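Local coordinates for putative periplasmic or exported protein (Salmonella enterica subsp. enterica serovar Typhimurium, PDB 4GQZ) that probably binds copper in the periplasm and takes part in copper resistance, and forms a V-shaped dimer, at residues P59-Y71 / A144-T156. Residues are numbered along the deposited sequence; the frame is centred on the assembly and turned at random.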
loop_
_atom_site.group_PDB
_atom_site.type_symbol
_atom_site.label_atom_id
_atom_site.label_comp_id
_atom_site.label_asym_id
_atom_site.label_seq_id
_atom_site.Cartn_x
_atom_site.Cartn_y
_atom_site.Cartn_z
ATOM N N PRO B 59 -2.972 -6.944 -2.688
ATOM C CA PRO B 59 -1.631 -6.783 -2.104
ATOM C C PRO B 59 -1.589 -5.613 -1.138
ATOM O O PRO B 59 -2.228 -4.573 -1.394
ATOM C CB PRO B 59 -0.753 -6.479 -3.320
ATOM C CG PRO B 59 -1.518 -7.051 -4.502
ATOM C CD PRO B 59 -2.964 -6.829 -4.158
ATOM N N LEU B 60 -0.862 -5.784 -0.034
ATOM C CA LEU B 60 -0.593 -4.680 0.877
ATOM C C LEU B 60 0.488 -3.762 0.327
ATOM O O LEU B 60 1.080 -4.022 -0.728
ATOM C CB LEU B 60 -0.196 -5.208 2.265
ATOM C CG LEU B 60 -1.300 -5.484 3.295
ATOM C CD1 LEU B 60 -2.641 -5.860 2.676
ATOM C CD2 LEU B 60 -0.874 -6.546 4.319
ATOM N N GLY B 61 0.744 -2.676 1.046
ATOM C CA GLY B 61 1.741 -1.710 0.642
ATOM C C GLY B 61 3.026 -1.837 1.434
ATOM O O GLY B 61 3.379 -2.933 1.865
ATOM N N ASP B 62 3.721 -0.714 1.610
ATOM C CA ASP B 62 5.055 -0.677 2.226
ATOM C C ASP B 62 5.038 -1.051 3.708
ATOM O O ASP B 62 6.076 -1.400 4.286
ATOM C CB ASP B 62 5.643 0.734 2.127
ATOM C CG ASP B 62 6.127 1.086 0.737
ATOM O OD1 ASP B 62 6.320 0.171 -0.099
ATOM O OD2 ASP B 62 6.342 2.300 0.497
ATOM N N LYS B 63 3.870 -0.949 4.329
ATOM C CA LYS B 63 3.756 -1.171 5.765
ATOM C C LYS B 63 3.123 -2.514 6.107
ATOM O O LYS B 63 2.188 -2.970 5.436
ATOM C CB LYS B 63 2.917 -0.062 6.394
ATOM C CG LYS B 63 3.516 1.324 6.243
ATOM C CD LYS B 63 4.772 1.438 7.082
ATOM C CE LYS B 63 5.332 2.863 7.051
ATOM N NZ LYS B 63 5.460 3.354 5.647
ATOM N N PHE B 64 3.628 -3.126 7.173
ATOM C CA PHE B 64 3.074 -4.359 7.718
ATOM C C PHE B 64 1.944 -4.006 8.698
ATOM O O PHE B 64 2.073 -3.088 9.526
ATOM C CB PHE B 64 4.213 -5.083 8.439
ATOM C CG PHE B 64 3.854 -6.433 8.997
ATOM C CD1 PHE B 64 3.149 -6.550 10.183
ATOM C CD2 PHE B 64 4.289 -7.585 8.365
ATOM C CE1 PHE B 64 2.856 -7.791 10.712
ATOM C CE2 PHE B 64 4.013 -8.825 8.894
ATOM C CZ PHE B 64 3.292 -8.931 10.058
ATOM N N TYR B 65 0.831 -4.724 8.609
ATOM C CA TYR B 65 -0.270 -4.529 9.545
ATOM C C TYR B 65 -0.258 -5.577 10.636
ATOM O O TYR B 65 -0.422 -6.772 10.374
ATOM C CB TYR B 65 -1.601 -4.618 8.821
ATOM C CG TYR B 65 -2.814 -4.170 9.626
ATOM C CD1 TYR B 65 -3.014 -2.832 9.917
ATOM C CD2 TYR B 65 -3.794 -5.081 10.023
ATOM C CE1 TYR B 65 -4.141 -2.402 10.610
ATOM C CE2 TYR B 65 -4.934 -4.658 10.720
ATOM C CZ TYR B 65 -5.088 -3.312 11.005
ATOM O OH TYR B 65 -6.189 -2.858 11.692
ATOM N N LEU B 66 -0.079 -5.117 11.865
ATOM C CA LEU B 66 -0.221 -5.977 13.020
ATOM C C LEU B 66 -1.490 -5.607 13.794
ATOM O O LEU B 66 -1.672 -4.451 14.197
ATOM C CB LEU B 66 1.008 -5.815 13.903
ATOM C CG LEU B 66 0.995 -6.613 15.202
ATOM C CD1 LEU B 66 0.957 -8.120 14.923
ATOM C CD2 LEU B 66 2.203 -6.210 16.046
ATOM N N SER B 67 -2.370 -6.580 14.019
ATOM C CA SER B 67 -3.574 -6.311 14.819
ATOM C C SER B 67 -3.512 -7.128 16.106
ATOM O O SER B 67 -3.310 -8.339 16.070
ATOM C CB SER B 67 -4.853 -6.596 14.003
ATOM O OG SER B 67 -6.022 -6.070 14.638
ATOM N N PHE B 68 -3.643 -6.470 17.253
ATOM C CA PHE B 68 -3.508 -7.184 18.512
ATOM C C PHE B 68 -4.683 -6.935 19.453
ATOM O O PHE B 68 -5.369 -5.903 19.368
ATOM C CB PHE B 68 -2.176 -6.796 19.177
ATOM C CG PHE B 68 -2.024 -5.323 19.415
ATOM C CD1 PHE B 68 -1.496 -4.499 18.435
ATOM C CD2 PHE B 68 -2.383 -4.767 20.636
ATOM C CE1 PHE B 68 -1.342 -3.136 18.655
ATOM C CE2 PHE B 68 -2.235 -3.411 20.866
ATOM C CZ PHE B 68 -1.711 -2.591 19.864
ATOM N N ALA B 69 -4.909 -7.872 20.371
ATOM C CA ALA B 69 -6.059 -7.785 21.252
ATOM C C ALA B 69 -5.602 -8.091 22.660
ATOM O O ALA B 69 -5.323 -9.239 22.980
ATOM C CB ALA B 69 -7.139 -8.774 20.819
ATOM N N PRO B 70 -5.469 -7.058 23.499
ATOM C CA PRO B 70 -5.066 -7.350 24.881
ATOM C C PRO B 70 -6.180 -8.091 25.611
ATOM O O PRO B 70 -7.343 -8.013 25.201
ATOM C CB PRO B 70 -4.868 -5.961 25.488
ATOM C CG PRO B 70 -4.523 -5.066 24.289
ATOM C CD PRO B 70 -5.431 -5.616 23.190
ATOM N N TYR B 71 -5.844 -8.806 26.679
ATOM C CA TYR B 71 -6.880 -9.482 27.440
ATOM C C TYR B 71 -6.574 -9.512 28.929
ATOM O O TYR B 71 -5.448 -9.251 29.350
ATOM C CB TYR B 71 -7.117 -10.892 26.898
ATOM C CG TYR B 71 -6.059 -11.916 27.246
ATOM C CD1 TYR B 71 -4.913 -12.046 26.473
ATOM C CD2 TYR B 71 -6.224 -12.785 28.331
ATOM C CE1 TYR B 71 -3.946 -12.995 26.775
ATOM C CE2 TYR B 71 -5.262 -13.738 28.632
ATOM C CZ TYR B 71 -4.135 -13.837 27.848
ATOM O OH TYR B 71 -3.162 -14.769 28.141
ATOM N N ALA B 144 7.362 -9.883 22.052
ATOM C CA ALA B 144 8.267 -9.688 20.949
ATOM C C ALA B 144 7.427 -9.679 19.686
ATOM O O ALA B 144 6.440 -10.410 19.587
ATOM C CB ALA B 144 9.280 -10.825 20.913
ATOM N N ILE B 145 7.786 -8.832 18.732
ATOM C CA ILE B 145 7.099 -8.837 17.457
ATOM C C ILE B 145 8.121 -8.787 16.334
ATOM O O ILE B 145 9.292 -8.434 16.541
ATOM C CB ILE B 145 6.126 -7.648 17.315
ATOM C CG1 ILE B 145 6.884 -6.321 17.354
ATOM C CG2 ILE B 145 5.020 -7.714 18.374
ATOM C CD1 ILE B 145 6.071 -5.141 16.836
ATOM N N ALA B 146 7.683 -9.156 15.139
ATOM C CA ALA B 146 8.534 -9.013 13.961
ATOM C C ALA B 146 7.641 -8.767 12.759
ATOM O O ALA B 146 6.467 -9.113 12.787
ATOM C CB ALA B 146 9.398 -10.247 13.762
ATOM N N THR B 147 8.184 -8.151 11.714
ATOM C CA THR B 147 7.366 -7.781 10.559
ATOM C C THR B 147 7.975 -8.282 9.245
ATOM O O THR B 147 7.959 -7.591 8.211
ATOM C CB THR B 147 7.150 -6.259 10.494
ATOM O OG1 THR B 147 8.418 -5.611 10.499
ATOM C CG2 THR B 147 6.347 -5.770 11.699
ATOM N N SER B 148 8.529 -9.486 9.294
ATOM C CA SER B 148 9.045 -10.114 8.089
ATOM C C SER B 148 7.887 -10.765 7.331
ATOM O O SER B 148 6.754 -10.777 7.814
ATOM C CB SER B 148 10.099 -11.153 8.447
ATOM O OG SER B 148 9.475 -12.361 8.833
ATOM N N ASP B 149 8.152 -11.292 6.139
ATOM C CA ASP B 149 7.066 -11.874 5.346
ATOM C C ASP B 149 6.423 -13.112 5.958
ATOM O O ASP B 149 5.301 -13.455 5.605
ATOM C CB ASP B 149 7.516 -12.165 3.911
ATOM C CG ASP B 149 7.728 -10.910 3.114
ATOM O OD1 ASP B 149 7.183 -9.860 3.515
ATOM O OD2 ASP B 149 8.441 -10.969 2.092
ATOM N N ASP B 150 7.116 -13.783 6.874
ATOM C CA ASP B 150 6.543 -14.961 7.514
ATOM C C ASP B 150 5.983 -14.664 8.908
ATOM O O ASP B 150 5.563 -15.579 9.617
ATOM C CB ASP B 150 7.562 -16.109 7.570
ATOM C CG ASP B 150 8.824 -15.740 8.318
ATOM O OD1 ASP B 150 9.165 -14.542 8.369
ATOM O OD2 ASP B 150 9.489 -16.649 8.854
ATOM N N SER B 151 5.966 -13.389 9.294
ATOM C CA SER B 151 5.466 -13.010 10.614
ATOM C C SER B 151 3.940 -12.937 10.655
ATOM O O SER B 151 3.304 -12.540 9.675
ATOM C CB SER B 151 6.051 -11.666 11.046
ATOM O OG SER B 151 7.468 -11.698 11.084
ATOM N N GLN B 152 3.367 -13.291 11.804
ATOM C CA GLN B 152 1.911 -13.282 11.987
ATOM C C GLN B 152 1.370 -11.863 12.024
ATOM O O GLN B 152 2.080 -10.935 12.404
ATOM C CB GLN B 152 1.528 -14.002 13.283
ATOM C CG GLN B 152 1.904 -13.224 14.531
ATOM C CD GLN B 152 1.961 -14.086 15.781
ATOM O OE1 GLN B 152 3.030 -14.285 16.352
ATOM N NE2 GLN B 152 0.809 -14.587 16.216
ATOM N N THR B 153 0.108 -11.698 11.631
ATOM C CA THR B 153 -0.524 -10.388 11.646
ATOM C C THR B 153 -1.452 -10.263 12.849
ATOM O O THR B 153 -2.065 -9.209 13.080
ATOM C CB THR B 153 -1.295 -10.143 10.341
ATOM O OG1 THR B 153 -2.328 -11.139 10.178
ATOM C CG2 THR B 153 -0.329 -10.215 9.175
ATOM N N CYS B 154 -1.544 -11.337 13.626
ATOM C CA CYS B 154 -2.433 -11.349 14.768
ATOM C C CYS B 154 -1.650 -11.679 16.033
ATOM O O CYS B 154 -0.931 -12.678 16.084
ATOM C CB CYS B 154 -3.543 -12.378 14.548
ATOM S SG CYS B 154 -4.885 -12.233 15.715
ATOM N N LEU B 155 -1.787 -10.832 17.048
ATOM C CA LEU B 155 -1.104 -11.034 18.330
ATOM C C LEU B 155 -2.150 -11.029 19.444
ATOM O O LEU B 155 -2.750 -9.984 19.737
ATOM C CB LEU B 155 -0.070 -9.924 18.554
ATOM C CG LEU B 155 0.620 -9.917 19.919
ATOM C CD1 LEU B 155 1.295 -11.253 20.193
ATOM C CD2 LEU B 155 1.624 -8.786 20.010
ATOM N N THR B 156 -2.396 -12.188 20.060
ATOM C CA THR B 156 -3.390 -12.269 21.131
ATOM C C THR B 156 -2.753 -12.609 22.478
ATOM O O THR B 156 -3.431 -12.604 23.504
ATOM C CB THR B 156 -4.490 -13.308 20.819
ATOM O OG1 THR B 156 -3.876 -14.550 20.457
ATOM C CG2 THR B 156 -5.371 -12.845 19.648
HETATM O O HOH W 1 -6.677 -11.493 23.240
#
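The ring of F64 sits in the bend of segment 144-156. T147 lies over one face, with its CA 3.9 Å from the ring centroid, a CH-pi contact. The rim of the ring points at the backbone oxygens of S151 and Q152, which lie in its plane; F64 CZ is 3.3 Å from Q152 O. CG of F64 stands anti to the backbone N (chi1 -176°), which carries the ring into this bend. The bend holds a type I beta turn, S148 to S151. Past it, strand 154-155 pairs in parallel with strand 63-68, which has strand 120-125 on its other side in a small mixed sheet.

Three backbone hydrogen bonds join the parallel pair. S67 N donates to T153 O at 2.8 Å in a nearly straight bond (N-H...O 174°). L155 N donates to S67 O, and A69 N donates to L155 O. S67 thus uses both its N and its O on this neighbour.

F68 and L155 share one face of the sheet, with their CB atoms 3.8 Å apart. L66 reaches across with its two methyls: CD1 lies 3.7 Å from T153 O, and CD2 lies 4.0 Å from I145 CG2. S67 and C154 are on the other face. There S67 OG is hydrogen-bonded to D28 OD2, and C154 forms the disulfide with C78. T153 is buried, and its OG1 is hydrogen-bonded to I42 O and H81 N. At the end of the pairing, a water donates to A69 O at 2.6 Å and, weakly, to T156 O.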